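Type II restriction enzyme MspI (Moraxella sp., PDB 1SA3) recognizes the double-stranded DNA sequence 5'-CCGG-3' and cleaves it after the first cytosine, leaving fragments with 5'-phosphate ends. Local coordinates at residues Tyr131-Glu134 with Thr135-Gly139; Gln158-Lys161 with Leu162-Pro165. All coordinates share one frame; numbering follows the deposited sequence.

Contact 1. Residues Tyr131-Glu134 with Thr135-Gly139; sequences YDVE and TICTG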
# COMPACT_ATOMS: atom_id res chain seq x y z
N TYR E 131 -4.81 11.71 -7.19
CA TYR E 131 -6.22 11.92 -7.50
C TYR E 131 -6.55 13.38 -7.69
O TYR E 131 -5.84 14.26 -7.23
CB TYR E 131 -7.12 11.44 -6.35
CG TYR E 131 -6.91 10.04 -5.82
CD1 TYR E 131 -6.27 9.84 -4.59
CD2 TYR E 131 -7.41 8.93 -6.48
CE1 TYR E 131 -6.15 8.58 -4.04
CE2 TYR E 131 -7.29 7.65 -5.93
CZ TYR E 131 -6.66 7.49 -4.71
OH TYR E 131 -6.54 6.24 -4.16
N ASP E 132 -7.67 13.64 -8.37
CA ASP E 132 -8.14 15.00 -8.53
C ASP E 132 -8.97 15.26 -7.27
O ASP E 132 -9.56 14.33 -6.72
CB ASP E 132 -9.03 15.14 -9.75
CG ASP E 132 -9.63 16.52 -9.85
OD1 ASP E 132 -8.88 17.48 -10.13
OD2 ASP E 132 -10.86 16.65 -9.63
N VAL E 133 -9.03 16.51 -6.83
CA VAL E 133 -9.78 16.86 -5.64
C VAL E 133 -11.23 16.36 -5.65
O VAL E 133 -11.72 15.86 -4.64
CB VAL E 133 -9.78 18.40 -5.45
CG1 VAL E 133 -10.44 19.08 -6.64
CG2 VAL E 133 -10.49 18.77 -4.15
N GLU E 134 -11.92 16.49 -6.77
CA GLU E 134 -13.33 16.06 -6.83
C GLU E 134 -13.48 14.56 -6.60
O GLU E 134 -14.46 14.11 -6.00
CB GLU E 134 -13.93 16.44 -8.19
CG GLU E 134 -14.02 17.95 -8.46
CD GLU E 134 -15.01 18.67 -7.55
OE1 GLU E 134 -15.84 17.99 -6.90
OE2 GLU E 134 -14.96 19.91 -7.49
N THR E 135 -12.52 13.79 -7.08
CA THR E 135 -12.55 12.34 -6.92
C THR E 135 -12.41 11.99 -5.44
O THR E 135 -13.13 11.12 -4.93
CB THR E 135 -11.42 11.70 -7.73
OG1 THR E 135 -11.53 12.12 -9.09
CG2 THR E 135 -11.49 10.17 -7.67
N ILE E 136 -11.49 12.66 -4.76
CA ILE E 136 -11.27 12.43 -3.34
C ILE E 136 -12.52 12.78 -2.53
O ILE E 136 -13.01 11.98 -1.72
CB ILE E 136 -10.12 13.30 -2.81
CG1 ILE E 136 -8.84 13.00 -3.59
CG2 ILE E 136 -9.94 13.08 -1.32
CD1 ILE E 136 -7.71 13.98 -3.33
N CYS E 137 -13.03 13.98 -2.75
CA CYS E 137 -14.21 14.44 -2.03
C CYS E 137 -15.39 13.50 -2.24
O CYS E 137 -16.12 13.20 -1.30
CB CYS E 137 -14.56 15.87 -2.46
SG CYS E 137 -13.36 17.10 -1.82
N THR E 138 -15.55 13.01 -3.47
CA THR E 138 -16.63 12.09 -3.78
C THR E 138 -16.45 10.77 -3.03
O THR E 138 -17.40 10.24 -2.45
CB THR E 138 -16.70 11.85 -5.30
OG1 THR E 138 -17.11 13.06 -5.94
CG2 THR E 138 -17.69 10.75 -5.63
N GLY E 139 -15.23 10.25 -3.01
CA GLY E 139 -14.98 9.00 -2.31
C GLY E 139 -15.06 9.12 -0.79
O GLY E 139 -15.56 8.22 -0.13
O HOH W 1 -8.92 11.62 -10.00
O HOH W 2 -16.86 15.68 -5.83

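Contact 2. Residues Gln158-Lys161 with Leu162-Pro165; sequences QSAK and LFTP. With nucleotides of chain B.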
# COMPACT_ATOMS: atom_id res chain seq x y z
N GLN E 158 0.05 23.03 -5.72
CA GLN E 158 0.95 21.88 -5.74
C GLN E 158 1.71 21.72 -4.43
O GLN E 158 2.69 20.98 -4.34
CB GLN E 158 1.90 21.95 -6.95
CG GLN E 158 1.14 21.81 -8.28
CD GLN E 158 2.04 21.57 -9.49
OE1 GLN E 158 3.12 22.13 -9.60
NE2 GLN E 158 1.57 20.74 -10.41
N SER E 159 1.24 22.40 -3.39
CA SER E 159 1.81 22.33 -2.07
C SER E 159 0.99 23.25 -1.18
O SER E 159 0.02 23.86 -1.65
CB SER E 159 3.28 22.79 -2.05
OG SER E 159 3.36 24.20 -1.94
N ALA E 160 1.38 23.37 0.08
CA ALA E 160 0.66 24.22 1.02
C ALA E 160 1.44 25.52 1.27
O ALA E 160 1.09 26.28 2.17
CB ALA E 160 0.46 23.48 2.33
N LYS E 161 2.46 25.76 0.46
CA LYS E 161 3.31 26.95 0.62
C LYS E 161 2.59 28.30 0.58
O LYS E 161 3.07 29.27 1.15
CB LYS E 161 4.45 26.94 -0.40
CG LYS E 161 4.06 27.32 -1.83
CD LYS E 161 5.27 27.33 -2.76
CE LYS E 161 4.91 27.82 -4.16
NZ LYS E 161 6.09 27.90 -5.06
N LEU E 162 1.44 28.37 -0.08
CA LEU E 162 0.72 29.63 -0.15
C LEU E 162 -0.36 29.80 0.91
O LEU E 162 -0.95 30.87 1.03
CB LEU E 162 0.14 29.83 -1.56
CG LEU E 162 1.21 29.84 -2.65
CD1 LEU E 162 0.59 30.19 -3.98
CD2 LEU E 162 2.30 30.85 -2.30
N PHE E 163 -0.60 28.75 1.69
CA PHE E 163 -1.58 28.81 2.78
C PHE E 163 -1.03 29.69 3.89
O PHE E 163 0.18 29.74 4.11
CB PHE E 163 -1.81 27.43 3.41
CG PHE E 163 -2.75 26.54 2.65
CD1 PHE E 163 -2.52 26.24 1.31
CD2 PHE E 163 -3.83 25.95 3.30
CE1 PHE E 163 -3.36 25.35 0.63
CE2 PHE E 163 -4.67 25.06 2.63
CZ PHE E 163 -4.44 24.76 1.29
N THR E 164 -1.91 30.38 4.59
CA THR E 164 -1.49 31.20 5.71
C THR E 164 -1.53 30.23 6.88
O THR E 164 -2.25 29.23 6.84
CB THR E 164 -2.48 32.35 6.00
OG1 THR E 164 -3.78 31.79 6.25
CG2 THR E 164 -2.55 33.30 4.82
N PRO E 165 -0.75 30.50 7.94
CA PRO E 165 -0.76 29.59 9.08
C PRO E 165 -2.19 29.27 9.51
O PRO E 165 -2.50 28.14 9.89
CB PRO E 165 0.02 30.36 10.13
CG PRO E 165 1.06 31.04 9.30
CD PRO E 165 0.25 31.57 8.13
P DC B 3 4.45 22.43 1.90
OP1 DC B 3 4.18 23.85 2.27
OP2 DC B 3 3.31 21.56 1.49
O5' DC B 3 5.51 22.45 0.73
C5' DC B 3 6.76 23.12 0.91
C4' DC B 3 7.68 22.84 -0.25
O4' DC B 3 8.18 21.49 -0.18
C3' DC B 3 7.07 23.01 -1.64
O3' DC B 3 7.98 23.77 -2.44
C2' DC B 3 6.96 21.59 -2.16
C1' DC B 3 8.14 20.92 -1.48
N1 DC B 3 8.09 19.46 -1.34
C2 DC B 3 9.18 18.71 -1.80
O2 DC B 3 10.14 19.30 -2.32
N3 DC B 3 9.16 17.36 -1.68
C4 DC B 3 8.11 16.76 -1.12
N4 DC B 3 8.14 15.43 -1.03
C5 DC B 3 6.98 17.50 -0.64
C6 DC B 3 7.02 18.83 -0.77
P DC B 4 7.61 24.11 -3.96
OP1 DC B 4 8.11 25.49 -4.19
OP2 DC B 4 6.19 23.80 -4.21
O5' DC B 4 8.52 23.11 -4.79
C5' DC B 4 9.94 23.17 -4.68
C4' DC B 4 10.60 22.16 -5.59
O4' DC B 4 10.39 20.82 -5.09
C3' DC B 4 10.12 22.15 -7.05
O3' DC B 4 11.24 21.97 -7.93
C2' DC B 4 9.22 20.93 -7.09
C1' DC B 4 9.97 20.00 -6.16
N1 DC B 4 9.17 18.89 -5.62
C2 DC B 4 9.68 17.59 -5.71
O2 DC B 4 10.81 17.43 -6.21
N3 DC B 4 8.94 16.54 -5.27
C4 DC B 4 7.74 16.76 -4.74
N4 DC B 4 7.03 15.70 -4.33
C5 DC B 4 7.20 18.08 -4.61
C6 DC B 4 7.95 19.10 -5.05
O HOH W 3 -0.45 26.64 -1.10

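Contact 1. Residues Tyr131-Glu134 with Thr135-Gly139
Y131 and I136 meet across the first turn of helix 133-140, and the isoleucine side chain can be followed outward. Its CB rests against the carbonyl oxygen O of V133. CG1, set beside the backbone N by a chi1 of -59°, then turns back over the helix start and reaches CB of Y131 at 3.6 Å. CD1 at the tip continues past the same tyrosine carbon, within 4.0 Å of Y131 CB, and both CG1 and CD1 also lie against D132 O. The two side chains cross nearly at right angles. I136 CG1 is no closer than 4.2 Å to Y131 CG and CD1, so the contact is with the root of the tyrosine; the phenol leads away and hydrogen-bonds through OH to C186 O.

D132 is the N-cap. Its carboxylate OD2 accepts from E134 N at 3.1 Å, the donor approaching from above the carboxylate plane, while OD1 is held by Q155, whose side chain also binds V133 N. The helical bonds follow at once: I136 N to D132 O, then C137 N to V133 O at 3.0 Å with an N-H...O angle of 176°, an almost straight bond. A weak bond from T135 N shares D132 O.

Water 1 accepts from D132 N and bonds T135 OG1. Water 2 donates to E134 OE1 at 2.7 Å and also to T138 OG1, joining side chains one helical turn apart. E134 OE1 is shared with K148 in a salt bridge, and OE2 pairs with R152, a setting that would favour the charged carboxylate.

V133 and C137 face helix 146-157. I136 instead packs on F182 and W185 of helix 179-188 and on M258 and F260 of strand 258-261, so the helix start, directly after strand 127-131, is wedged between two helices and the small antiparallel sheet.

Contact 2. Residues Gln158-Lys161 with Leu162-Pro165
The ring of F163 has water 3 at its edge, in the ring plane, and the carbonyl oxygens of S159 and A160 lie obliquely to it; its CD1 also touches A160 CB at 4.2 Å. Outside the turn, K153, K168 and L171 pack against this phenylalanine. The backbone from A160 to F163 forms a type I beta turn, closed by F163 N donating to A160 O at 3.0 Å from well above the carbonyl plane. Water 3 bridges the turn, donating to S159 O and accepting from L162 N.

An ST turn overlaps the start of this turn: S159 OG accepts from K161 N at 3.0 Å with an N-H...O angle of 166°. The chi1 of 84° places OG between the backbone N and the carbonyl carbon, from where it can meet the amide two residues on. This folded backbone presents A160 N to the DNA, where it donates to OP2 of DC3 of chain B at 3.0 Å. Here A160 N and K161 NZ bond phosphate oxygens, not bases, so the loop holds the DNA backbone.

K161 and L162 run side by side, pointing the same way, with K161 CG 3.9 Å from L162 CG. Beyond CG the lysine is fully extended, and its CD comes within 3.7 Å of OP1 of DC4 of chain B. The same phosphate oxygen OP1 of DC4 accepts a long hydrogen bond from K161 NZ at 3.3 Å.

Contact 1 precedes contact 2 along the chain, and both lie on the same side of the molecule's centre; their centres are about 19 Å apart and their nearest atoms about 10 Å, so they do not touch. Helix 146-157 connects them: K148 and R152 form salt bridges with E134, and Q155 holds the N-cap D132. Contact 1 comes before this helix in the chain; contact 2 follows directly after it, in the loop leading into helix 165-175. A160 and K161 hydrogen-bond to phosphates of the bound DNA, whereas residues 131-139 come no nearer than about 6 Å to the nucleic acid, nearest atom to nearest atom.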